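PDB 5BP9: putative methyltransferase protein, which probably transfers a methyl group from S-adenosylmethionine to an acceptor, and binds the product S-adenosyl-L-homocysteine. Local coordinates for residues Ala45-Asp56 and Met231-Asp239; Asp222-Arg230 and Phe241-Thr250. One frame throughout, in Å; residues are numbered along the deposited sequence. Where two conformers were deposited one is given.

Contact 1. Residues Ala45-Asp56 and Met231-Asp239. With ETE (2-{2-[2-2-(methoxy-ethoxy)-ethoxy]-ethoxy}-ethanol), chain B.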
loop_
_atom_site.group_PDB
_atom_site.type_symbol
_atom_site.label_atom_id
_atom_site.label_comp_id
_atom_site.label_asym_id
_atom_site.label_seq_id
_atom_site.Cartn_x
_atom_site.Cartn_y
_atom_site.Cartn_z
ATOM N N ALA A 45 -3.496 -1.167 19.051
ATOM C CA ALA A 45 -2.086 -0.820 19.269
ATOM C C ALA A 45 -1.276 -1.992 19.825
ATOM O O ALA A 45 -0.101 -2.149 19.489
ATOM C CB ALA A 45 -1.975 0.386 20.189
ATOM N N GLU A 46 -1.917 -2.821 20.639
ATOM C CA GLU A 46 -1.280 -4.000 21.217
ATOM C C GLU A 46 -0.979 -5.106 20.200
ATOM O O GLU A 46 -0.225 -6.025 20.510
ATOM C CB GLU A 46 -2.129 -4.565 22.380
ATOM C CG GLU A 46 -3.549 -5.018 22.016
ATOM C CD GLU A 46 -4.647 -3.979 22.266
ATOM O OE1 GLU A 46 -5.800 -4.418 22.531
ATOM O OE2 GLU A 46 -4.380 -2.746 22.164
ATOM N N LYS A 47 -1.574 -5.010 18.998
ATOM C CA LYS A 47 -1.339 -5.966 17.908
ATOM C C LYS A 47 -0.928 -5.195 16.636
ATOM O O LYS A 47 -1.319 -5.555 15.515
ATOM C CB LYS A 47 -2.568 -6.860 17.659
ATOM C CG LYS A 47 -2.965 -7.716 18.849
ATOM C CD LYS A 47 -4.248 -8.488 18.579
ATOM C CE LYS A 47 -4.644 -9.301 19.803
ATOM N NZ LYS A 47 -6.018 -9.863 19.731
ATOM N N ASP A 48 -0.099 -4.162 16.817
ATOM C CA ASP A 48 0.339 -3.286 15.722
ATOM C C ASP A 48 1.867 -3.285 15.653
ATOM O O ASP A 48 2.538 -2.307 16.054
ATOM C CB ASP A 48 -0.199 -1.867 15.925
ATOM C CG ASP A 48 0.236 -0.904 14.836
ATOM O OD1 ASP A 48 0.750 -1.355 13.758
ATOM O OD2 ASP A 48 0.088 0.309 15.088
ATOM N N PRO A 49 2.439 -4.380 15.143
ATOM C CA PRO A 49 3.917 -4.475 15.157
ATOM C C PRO A 49 4.637 -3.443 14.281
ATOM O O PRO A 49 5.661 -2.913 14.706
ATOM C CB PRO A 49 4.176 -5.896 14.638
ATOM C CG PRO A 49 2.919 -6.228 13.857
ATOM C CD PRO A 49 1.809 -5.611 14.622
HETATM N N MSE A 50 4.109 -3.175 13.067
HETATM C CA MSE A 50 4.782 -2.197 12.199
HETATM C C MSE A 50 4.684 -0.798 12.790
HETATM O O MSE A 50 5.684 -0.048 12.798
HETATM C CB MSE A 50 4.263 -2.267 10.775
HETATM C CG MSE A 50 4.945 -1.274 9.848
HETATM SE SE MSE A 50 4.308 -1.416 7.996
HETATM C CE MSE A 50 5.627 -2.684 7.327
ATOM N N GLY A 51 3.510 -0.421 13.285
ATOM C CA GLY A 51 3.360 0.862 13.975
ATOM C C GLY A 51 4.286 0.987 15.169
ATOM O O GLY A 51 4.894 2.037 15.409
ATOM N N ALA A 52 4.408 -0.087 15.945
ATOM C CA ALA A 52 5.285 -0.049 17.118
ATOM C C ALA A 52 6.748 0.162 16.714
ATOM O O ALA A 52 7.481 0.877 17.403
ATOM C CB ALA A 52 5.125 -1.331 17.896
ATOM N N ALA A 53 7.178 -0.474 15.619
ATOM C CA ALA A 53 8.541 -0.284 15.099
ATOM C C ALA A 53 8.805 1.153 14.682
ATOM O O ALA A 53 9.841 1.758 15.056
ATOM C CB ALA A 53 8.796 -1.199 13.933
ATOM N N ILE A 54 7.845 1.694 13.936
ATOM C CA ILE A 54 7.870 3.076 13.456
ATOM C C ILE A 54 7.912 4.037 14.640
ATOM O O ILE A 54 8.704 5.001 14.620
ATOM C CB ILE A 54 6.644 3.351 12.511
ATOM C CG1 ILE A 54 6.879 2.654 11.166
ATOM C CG2 ILE A 54 6.376 4.857 12.296
ATOM C CD1 ILE A 54 5.651 2.556 10.272
ATOM N N ALA A 55 7.076 3.800 15.649
ATOM C CA ALA A 55 7.039 4.667 16.841
ATOM C C ALA A 55 8.334 4.613 17.646
ATOM O O ALA A 55 8.854 5.663 18.063
ATOM C CB ALA A 55 5.829 4.331 17.697
ATOM N N ASP A 56 8.911 3.427 17.810
ATOM C CA ASP A 56 10.217 3.335 18.473
ATOM C C ASP A 56 11.270 4.167 17.759
ATOM O O ASP A 56 12.018 4.930 18.397
ATOM C CB ASP A 56 10.692 1.889 18.546
ATOM C CG ASP A 56 10.518 1.276 19.880
ATOM O OD1 ASP A 56 9.915 1.894 20.794
ATOM O OD2 ASP A 56 10.997 0.128 20.000
HETATM N N MSE A 231 3.415 -10.165 11.144
HETATM C CA MSE A 231 4.596 -9.430 11.624
HETATM C C MSE A 231 4.694 -9.477 13.114
HETATM O O MSE A 231 3.687 -9.651 13.844
HETATM C CB MSE A 231 4.542 -7.987 11.126
HETATM C CG MSE A 231 4.714 -7.944 9.607
HETATM SE SE MSE A 231 4.681 -6.076 8.967
HETATM C CE MSE A 231 2.820 -5.613 9.393
ATOM N N GLN A 232 5.939 -9.392 13.579
ATOM C CA GLN A 232 6.249 -9.352 15.008
ATOM C C GLN A 232 7.300 -8.269 15.256
ATOM O O GLN A 232 8.242 -8.166 14.501
ATOM C CB GLN A 232 6.757 -10.709 15.501
ATOM C CG GLN A 232 7.207 -10.688 16.962
ATOM C CD GLN A 232 7.872 -11.954 17.404
ATOM O OE1 GLN A 232 7.976 -12.916 16.661
ATOM N NE2 GLN A 232 8.357 -11.947 18.634
ATOM N N TYR A 233 7.116 -7.488 16.320
ATOM C CA TYR A 233 8.101 -6.483 16.740
ATOM C C TYR A 233 8.225 -6.582 18.240
ATOM O O TYR A 233 7.242 -6.369 18.943
ATOM C CB TYR A 233 7.672 -5.063 16.342
ATOM C CG TYR A 233 8.703 -4.032 16.749
ATOM C CD1 TYR A 233 9.931 -3.974 16.106
ATOM C CD2 TYR A 233 8.483 -3.178 17.829
ATOM C CE1 TYR A 233 10.914 -3.057 16.511
ATOM C CE2 TYR A 233 9.464 -2.273 18.249
ATOM C CZ TYR A 233 10.671 -2.207 17.568
ATOM O OH TYR A 233 11.691 -1.354 17.936
ATOM N N LYS A 234 9.426 -6.942 18.733
ATOM C CA LYS A 234 9.622 -7.203 20.164
ATOM C C LYS A 234 8.585 -8.268 20.563
ATOM O O LYS A 234 8.581 -9.326 19.940
ATOM C CB LYS A 234 9.583 -5.891 20.969
ATOM C CG LYS A 234 10.695 -4.935 20.558
ATOM C CD LYS A 234 10.728 -3.724 21.453
ATOM C CE LYS A 234 11.902 -2.814 21.160
ATOM N NZ LYS A 234 11.869 -1.582 21.997
ATOM N N ASP A 235 7.699 -7.981 21.522
ATOM C CA ASP A 235 6.649 -8.899 21.958
ATOM C C ASP A 235 5.263 -8.478 21.455
ATOM O O ASP A 235 4.229 -8.859 22.028
ATOM C CB ASP A 235 6.664 -9.053 23.484
ATOM C CG ASP A 235 6.369 -7.755 24.230
ATOM O OD1 ASP A 235 6.393 -6.671 23.617
ATOM O OD2 ASP A 235 6.137 -7.833 25.457
ATOM N N ILE A 236 5.252 -7.676 20.395
ATOM C CA ILE A 236 3.999 -7.296 19.743
ATOM C C ILE A 236 3.777 -8.182 18.521
ATOM O O ILE A 236 4.555 -8.173 17.571
ATOM C CB ILE A 236 4.007 -5.818 19.324
ATOM C CG1 ILE A 236 4.226 -4.947 20.567
ATOM C CG2 ILE A 236 2.705 -5.431 18.636
ATOM C CD1 ILE A 236 4.576 -3.540 20.239
ATOM N N GLN A 237 2.706 -8.972 18.602
ATOM C CA GLN A 237 2.312 -9.898 17.539
ATOM C C GLN A 237 1.126 -9.343 16.738
ATOM O O GLN A 237 0.070 -9.054 17.283
ATOM C CB GLN A 237 1.970 -11.272 18.137
ATOM C CG GLN A 237 1.686 -12.374 17.116
ATOM C CD GLN A 237 2.928 -12.882 16.393
ATOM O OE1 GLN A 237 4.047 -12.752 16.891
ATOM N NE2 GLN A 237 2.723 -13.472 15.195
ATOM N N GLY A 238 1.326 -9.187 15.431
ATOM C CA GLY A 238 0.231 -8.804 14.549
ATOM C C GLY A 238 -0.534 -10.012 14.093
ATOM O O GLY A 238 0.013 -11.104 13.986
ATOM N N ASP A 239 -1.803 -9.801 13.798
ATOM C CA ASP A 239 -2.629 -10.834 13.217
ATOM C C ASP A 239 -2.163 -11.127 11.794
ATOM O O ASP A 239 -1.686 -10.205 11.096
ATOM C CB ASP A 239 -4.090 -10.405 13.169
ATOM C CG ASP A 239 -4.763 -10.368 14.520
ATOM O OD1 ASP A 239 -4.252 -10.927 15.494
ATOM O OD2 ASP A 239 -5.846 -9.766 14.567
HETATM O OH2 ETE B . -3.349 -5.616 8.019
HETATM C C12 ETE B . -1.997 -5.275 8.311
HETATM C C22 ETE B . -1.323 -5.075 6.969
HETATM O OH3 ETE B . 0.013 -4.618 7.136
HETATM C C13 ETE B . 2.172 -4.506 6.069
HETATM C C23 ETE B . 0.664 -4.482 5.874
HETATM O OH4 ETE B . 2.835 -4.396 4.809
HETATM C C14 ETE B . 3.837 -6.457 4.102
HETATM C C24 ETE B . 4.083 -5.089 4.722
HETATM O OH5 ETE B . 4.981 -7.290 4.276
HETATM C C15 ETE B . 6.827 -8.229 3.010
HETATM C C25 ETE B . 6.068 -6.966 3.399
HETATM O OH6 ETE B . 8.222 -7.931 2.886
HETATM C C26 ETE B . 9.077 -9.044 3.148
HETATM O O HOH W 1 0.682 -8.737 20.705
HETATM O O HOH W 2 -2.949 -7.105 14.006
HETATM O O HOH W 3 -6.339 -10.752 17.377
HETATM O O HOH W 4 8.876 -0.379 22.167
#
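Tyr-233 and Lys-234 converge on a single carboxylate oxygen of Asp-56, and these are the direct polar bonds of the contact. Tyr-233 OH donates to OD2 at 2.6 Å on the anti lone pair, at the edge of the ring and in its plane, while Lys-234 NZ forms a salt bridge to the same OD2 at 2.8 Å on the syn lone pair. The extended lysine chain runs alongside the ring in the same general direction, its CG over one face toward the rim. Against the opposite face lies the helix backbone: Ala-53 CA sits 3.7 Å from the ring centroid and 7° off the normal, a CH-pi contact. CG anti to the backbone N (chi1 -179°) sends Tyr-233 along the helix toward Asp-56, where Ala-53 on one face and Lys-234 CG on the other restrict the tilt of the ring.

Apolar packing centres on Pro-49. Its CG meets Met-231 CB at 3.6 Å, and its CD rests on the backbone of Gly-238. Ala-52 CB also packs against Ile-236 CD1. Both methionines are selenomethionines; Met-50 CE reaches Met-231 SE at 3.9 Å, and both methyls border the ETE chain.

Water carries the link before the helix. One water joins Glu-46 O to Gln-237 N, and another joins Lys-47 O to Asp-239 N. Asp-48 caps the helix, its OD1 accepting from Gly-51 N, while OD2 turns to Ser-132.

The axes of helix 49-56 and strand 231-233 approach to 7.3 Å at 35°, and a type II' turn from Tyr-233 to Ile-236 closes the hairpin end. Strand 66-69 continues the sheet beside Gln-232, and helix 133-142 touches Asp-48 and Ile-54.

Contact 2. Residues Asp222-Arg230 and Phe241-Thr250. With ETE (2-{2-[2-2-(methoxy-ethoxy)-ethoxy]-ethoxy}-ethanol), chain B.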
loop_
_atom_site.group_PDB
_atom_site.type_symbol
_atom_site.label_atom_id
_atom_site.label_comp_id
_atom_site.label_asym_id
_atom_site.label_seq_id
_atom_site.Cartn_x
_atom_site.Cartn_y
_atom_site.Cartn_z
ATOM N N ASP A 222 -5.574 -21.328 -6.123
ATOM C CA ASP A 222 -5.407 -19.901 -5.842
ATOM C C ASP A 222 -4.280 -19.265 -6.688
ATOM O O ASP A 222 -3.285 -19.923 -7.016
ATOM C CB ASP A 222 -5.139 -19.690 -4.334
ATOM N N TYR A 223 -4.438 -17.985 -6.984
ATOM C CA TYR A 223 -3.489 -17.206 -7.763
ATOM C C TYR A 223 -2.188 -17.083 -6.965
ATOM O O TYR A 223 -2.220 -16.832 -5.749
ATOM C CB TYR A 223 -4.076 -15.827 -8.075
ATOM C CG TYR A 223 -3.113 -14.857 -8.698
ATOM C CD1 TYR A 223 -2.558 -15.099 -9.955
ATOM C CD2 TYR A 223 -2.751 -13.686 -8.053
ATOM C CE1 TYR A 223 -1.673 -14.208 -10.543
ATOM C CE2 TYR A 223 -1.869 -12.798 -8.629
ATOM C CZ TYR A 223 -1.327 -13.061 -9.884
ATOM O OH TYR A 223 -0.425 -12.191 -10.467
ATOM N N TYR A 224 -1.051 -17.264 -7.637
ATOM C CA TYR A 224 0.234 -17.326 -6.952
ATOM C C TYR A 224 0.605 -16.031 -6.191
ATOM O O TYR A 224 1.356 -16.085 -5.229
ATOM C CB TYR A 224 1.380 -17.719 -7.895
ATOM C CG TYR A 224 1.552 -16.803 -9.089
ATOM C CD1 TYR A 224 2.201 -15.581 -8.990
ATOM C CD2 TYR A 224 1.049 -17.173 -10.334
ATOM C CE1 TYR A 224 2.332 -14.746 -10.101
ATOM C CE2 TYR A 224 1.194 -16.365 -11.428
ATOM C CZ TYR A 224 1.822 -15.143 -11.309
ATOM O OH TYR A 224 1.939 -14.363 -12.441
ATOM N N GLY A 225 0.072 -14.890 -6.622
ATOM C CA GLY A 225 0.322 -13.611 -5.955
ATOM C C GLY A 225 -0.480 -13.395 -4.675
ATOM O O GLY A 225 -0.268 -12.387 -3.990
ATOM N N GLU A 226 -1.386 -14.320 -4.342
ATOM C CA GLU A 226 -2.152 -14.251 -3.079
ATOM C C GLU A 226 -1.299 -14.849 -1.946
ATOM O O GLU A 226 -1.316 -16.076 -1.706
ATOM C CB GLU A 226 -3.507 -14.964 -3.218
ATOM C CG GLU A 226 -4.467 -14.221 -4.150
ATOM C CD GLU A 226 -5.795 -14.895 -4.339
ATOM O OE1 GLU A 226 -5.912 -16.114 -4.089
ATOM O OE2 GLU A 226 -6.728 -14.212 -4.773
ATOM N N ILE A 227 -0.537 -13.969 -1.300
ATOM C CA ILE A 227 0.425 -14.302 -0.234
ATOM C C ILE A 227 -0.242 -13.954 1.100
ATOM O O ILE A 227 -1.133 -13.122 1.169
ATOM C CB ILE A 227 1.730 -13.442 -0.407
ATOM C CG1 ILE A 227 2.357 -13.678 -1.780
ATOM C CG2 ILE A 227 2.788 -13.718 0.665
ATOM C CD1 ILE A 227 2.574 -15.130 -2.103
ATOM N N ASP A 228 0.209 -14.586 2.167
ATOM C CA ASP A 228 -0.107 -14.133 3.506
ATOM C C ASP A 228 1.145 -13.859 4.294
ATOM O O ASP A 228 2.196 -14.482 4.089
ATOM C CB ASP A 228 -0.983 -15.121 4.244
ATOM C CG ASP A 228 -0.326 -16.460 4.405
ATOM O OD1 ASP A 228 0.481 -16.654 5.349
ATOM O OD2 ASP A 228 -0.594 -17.307 3.538
ATOM N N PHE A 229 1.008 -12.901 5.187
ATOM C CA PHE A 229 2.083 -12.476 6.069
ATOM C C PHE A 229 1.570 -12.293 7.500
ATOM O O PHE A 229 0.386 -12.187 7.742
ATOM C CB PHE A 229 2.670 -11.150 5.588
ATOM C CG PHE A 229 3.447 -11.235 4.305
ATOM C CD1 PHE A 229 4.650 -11.923 4.254
ATOM C CD2 PHE A 229 3.042 -10.549 3.187
ATOM C CE1 PHE A 229 5.411 -11.955 3.116
ATOM C CE2 PHE A 229 3.797 -10.581 2.036
ATOM C CZ PHE A 229 4.976 -11.286 1.993
ATOM N N ARG A 230 2.513 -12.204 8.435
ATOM C CA ARG A 230 2.238 -11.811 9.809
ATOM C C ARG A 230 3.530 -11.210 10.341
ATOM O O ARG A 230 4.600 -11.686 10.017
ATOM C CB ARG A 230 1.734 -12.988 10.679
ATOM C CG ARG A 230 2.699 -14.108 10.848
ATOM C CD ARG A 230 2.053 -15.291 11.548
ATOM N NE ARG A 230 2.991 -16.406 11.678
ATOM C CZ ARG A 230 3.280 -17.305 10.727
ATOM N NH1 ARG A 230 2.722 -17.252 9.496
ATOM N NH2 ARG A 230 4.150 -18.279 11.012
ATOM N N PHE A 241 -2.401 -11.553 7.818
ATOM C CA PHE A 241 -3.151 -10.824 6.812
ATOM C C PHE A 241 -2.828 -11.301 5.414
ATOM O O PHE A 241 -1.720 -11.759 5.145
ATOM C CB PHE A 241 -2.927 -9.303 6.907
ATOM C CG PHE A 241 -1.488 -8.878 6.776
ATOM C CD1 PHE A 241 -0.652 -8.854 7.893
ATOM C CD2 PHE A 241 -0.948 -8.495 5.540
ATOM C CE1 PHE A 241 0.672 -8.450 7.788
ATOM C CE2 PHE A 241 0.369 -8.067 5.427
ATOM C CZ PHE A 241 1.199 -8.061 6.547
ATOM N N ASP A 242 -3.811 -11.140 4.518
ATOM C CA ASP A 242 -3.619 -11.405 3.104
ATOM C C ASP A 242 -2.948 -10.195 2.432
ATOM O O ASP A 242 -3.294 -9.049 2.714
ATOM C CB ASP A 242 -4.981 -11.675 2.434
ATOM C CG ASP A 242 -5.659 -12.940 2.956
ATOM O OD1 ASP A 242 -4.982 -13.890 3.432
ATOM O OD2 ASP A 242 -6.886 -12.998 2.866
ATOM N N TRP A 243 -1.991 -10.457 1.536
ATOM C CA TRP A 243 -1.241 -9.394 0.871
ATOM C C TRP A 243 -1.125 -9.792 -0.598
ATOM O O TRP A 243 -0.430 -10.726 -0.933
ATOM C CB TRP A 243 0.132 -9.162 1.531
ATOM C CG TRP A 243 0.745 -7.805 1.307
ATOM C CD1 TRP A 243 1.957 -7.520 0.723
ATOM C CD2 TRP A 243 0.210 -6.557 1.748
ATOM N NE1 TRP A 243 2.178 -6.166 0.745
ATOM C CE2 TRP A 243 1.127 -5.547 1.365
ATOM C CE3 TRP A 243 -0.944 -6.193 2.429
ATOM C CZ2 TRP A 243 0.908 -4.192 1.646
ATOM C CZ3 TRP A 243 -1.178 -4.860 2.692
ATOM C CH2 TRP A 243 -0.256 -3.865 2.297
ATOM N N LEU A 244 -1.831 -9.067 -1.461
ATOM C CA LEU A 244 -1.875 -9.393 -2.879
ATOM C C LEU A 244 -0.740 -8.749 -3.656
ATOM O O LEU A 244 -0.544 -7.520 -3.617
ATOM C CB LEU A 244 -3.190 -8.905 -3.476
ATOM C CG LEU A 244 -3.412 -9.140 -4.985
ATOM C CD1 LEU A 244 -3.535 -10.617 -5.328
ATOM C CD2 LEU A 244 -4.646 -8.369 -5.434
ATOM N N TYR A 245 0.004 -9.581 -4.378
ATOM C CA TYR A 245 0.868 -9.136 -5.480
ATOM C C TYR A 245 0.153 -9.507 -6.766
ATOM O O TYR A 245 -0.485 -10.541 -6.827
ATOM C CB TYR A 245 2.240 -9.830 -5.428
ATOM C CG TYR A 245 3.038 -9.495 -4.199
ATOM C CD1 TYR A 245 2.748 -10.104 -2.981
ATOM C CD2 TYR A 245 4.064 -8.580 -4.246
ATOM C CE1 TYR A 245 3.450 -9.785 -1.835
ATOM C CE2 TYR A 245 4.786 -8.256 -3.100
ATOM C CZ TYR A 245 4.474 -8.860 -1.895
ATOM O OH TYR A 245 5.180 -8.540 -0.741
ATOM N N ILE A 246 0.218 -8.649 -7.773
ATOM C CA ILE A 246 -0.554 -8.898 -8.981
ATOM C C ILE A 246 0.263 -8.463 -10.193
ATOM O O ILE A 246 0.828 -7.354 -10.238
ATOM C CB ILE A 246 -1.941 -8.216 -8.904
ATOM C CG1 ILE A 246 -2.844 -8.645 -10.065
ATOM C CG2 ILE A 246 -1.815 -6.691 -8.842
ATOM C CD1 ILE A 246 -4.284 -8.227 -9.892
ATOM N N ASP A 247 0.358 -9.363 -11.164
ATOM C CA ASP A 247 1.011 -9.021 -12.448
ATOM C C ASP A 247 0.137 -8.092 -13.274
ATOM O O ASP A 247 -1.094 -8.053 -13.083
ATOM C CB ASP A 247 1.355 -10.312 -13.220
ATOM C CG ASP A 247 0.142 -10.996 -13.765
ATOM O OD1 ASP A 247 -0.447 -11.814 -13.060
ATOM O OD2 ASP A 247 -0.278 -10.665 -14.892
ATOM N N PHE A 248 0.761 -7.347 -14.197
ATOM C CA PHE A 248 0.017 -6.319 -14.933
ATOM C C PHE A 248 -1.155 -6.887 -15.757
ATOM O O PHE A 248 -2.233 -6.271 -15.812
ATOM C CB PHE A 248 0.926 -5.479 -15.857
ATOM C CG PHE A 248 0.156 -4.428 -16.622
ATOM C CD1 PHE A 248 -0.234 -3.252 -15.995
ATOM C CD2 PHE A 248 -0.284 -4.662 -17.915
ATOM C CE1 PHE A 248 -0.979 -2.304 -16.666
ATOM C CE2 PHE A 248 -1.038 -3.726 -18.584
ATOM C CZ PHE A 248 -1.390 -2.550 -17.965
ATOM N N GLN A 249 -0.974 -8.045 -16.398
ATOM C CA GLN A 249 -2.058 -8.576 -17.229
ATOM C C GLN A 249 -3.255 -8.970 -16.373
ATOM O O GLN A 249 -4.419 -8.744 -16.752
ATOM C CB GLN A 249 -1.635 -9.754 -18.109
ATOM C CG GLN A 249 -0.663 -9.368 -19.208
ATOM C CD GLN A 249 0.714 -9.044 -18.661
ATOM O OE1 GLN A 249 1.252 -9.797 -17.852
ATOM N NE2 GLN A 249 1.268 -7.907 -19.051
ATOM N N THR A 250 -2.973 -9.566 -15.203
ATOM C CA THR A 250 -4.062 -9.922 -14.299
ATOM C C THR A 250 -4.775 -8.642 -13.806
ATOM O O THR A 250 -6.003 -8.587 -13.753
ATOM C CB THR A 250 -3.565 -10.821 -13.142
ATOM O OG1 THR A 250 -2.987 -12.006 -13.697
ATOM C CG2 THR A 250 -4.724 -11.233 -12.199
HETATM O OH2 ETE B . -3.349 -5.616 8.019
HETATM C C12 ETE B . -1.997 -5.275 8.311
HETATM C C22 ETE B . -1.323 -5.075 6.969
HETATM O OH3 ETE B . 0.013 -4.618 7.136
HETATM C C13 ETE B . 2.172 -4.506 6.069
HETATM C C23 ETE B . 0.664 -4.482 5.874
HETATM O OH4 ETE B . 2.835 -4.396 4.809
HETATM C C14 ETE B . 3.837 -6.457 4.102
HETATM C C24 ETE B . 4.083 -5.089 4.722
HETATM O OH5 ETE B . 4.981 -7.290 4.276
HETATM C C15 ETE B . 6.827 -8.229 3.010
HETATM C C25 ETE B . 6.068 -6.966 3.399
HETATM O OH6 ETE B . 8.222 -7.931 2.886
HETATM C C26 ETE B . 9.077 -9.044 3.148
#
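Phe-241 is gripped between a ligand and a peptide: ETE C22 lies 3.6 Å above the centre of its ring, while the backbone of Phe-229 covers the opposite face. A chi1 of 58°, placing CG between backbone N and carbonyl carbon, folds the ring back over its hydrogen-bonded partner, so that Phe-229 CB makes a CH-pi contact 4.0 Å from the centroid. The Phe-229 ring takes ETE C15 on one face and Ile-227 CG2 on the other; its CD2 meets Trp-243 CB at 3.6 Å. Trp-243 turns one indole face to the glycol, and it also touches S-adenosyl-L-homocysteine, so this side of the hairpin walls the ligand pocket.

Antiparallel pairing sets the register. Phe-229 and Phe-241 exchange two backbone hydrogen bonds, Phe-241 N to Phe-229 O at 2.9 Å and Phe-229 N to Phe-241 O at 3.0 Å, whereas in the Ile-227 and Trp-243 pair the bond from Ile-227 N to Trp-243 O stretches to 3.3 Å. Tyr-245 N still reaches Gly-225 O.

Beyond the strands, Tyr-223 OH donates to Asp-247 OD1 at 2.6 Å from the anti side. Thr-250 OG1 uses the syn side of that oxygen. Asp-247 is the N-cap of helix 248-257, its OD2 accepting from Thr-250 N.

Strand 66-69 flanks strand 226-233, touching Phe-229 through Val-68; Leu-244 and Ile-246 rest on Met-180 of helix 180-190, and Phe-248 reaches strand 260-267.

From the N terminus, residues 45-56 come first and wait 174 residues for their partner, so contact 1 closes a very long loop that takes in most of the mixed, cofactor-binding sheet. Contact 2 closes a short one: 222-230 and 241-250 are the two arms of a hairpin whose far end is 231-239. The segments alternate along the chain, so the contacts cross. Both use strands 226-233 and 236-244, with centres 23 Å apart, and they meet where Met-231 CE packs on Phe-241 CE1 at 3.9 Å. Contact 1 ties the N-terminal helix to the four-stranded antiparallel sheet; contact 2 leads that sheet into helix 248-257. ETE bridges both.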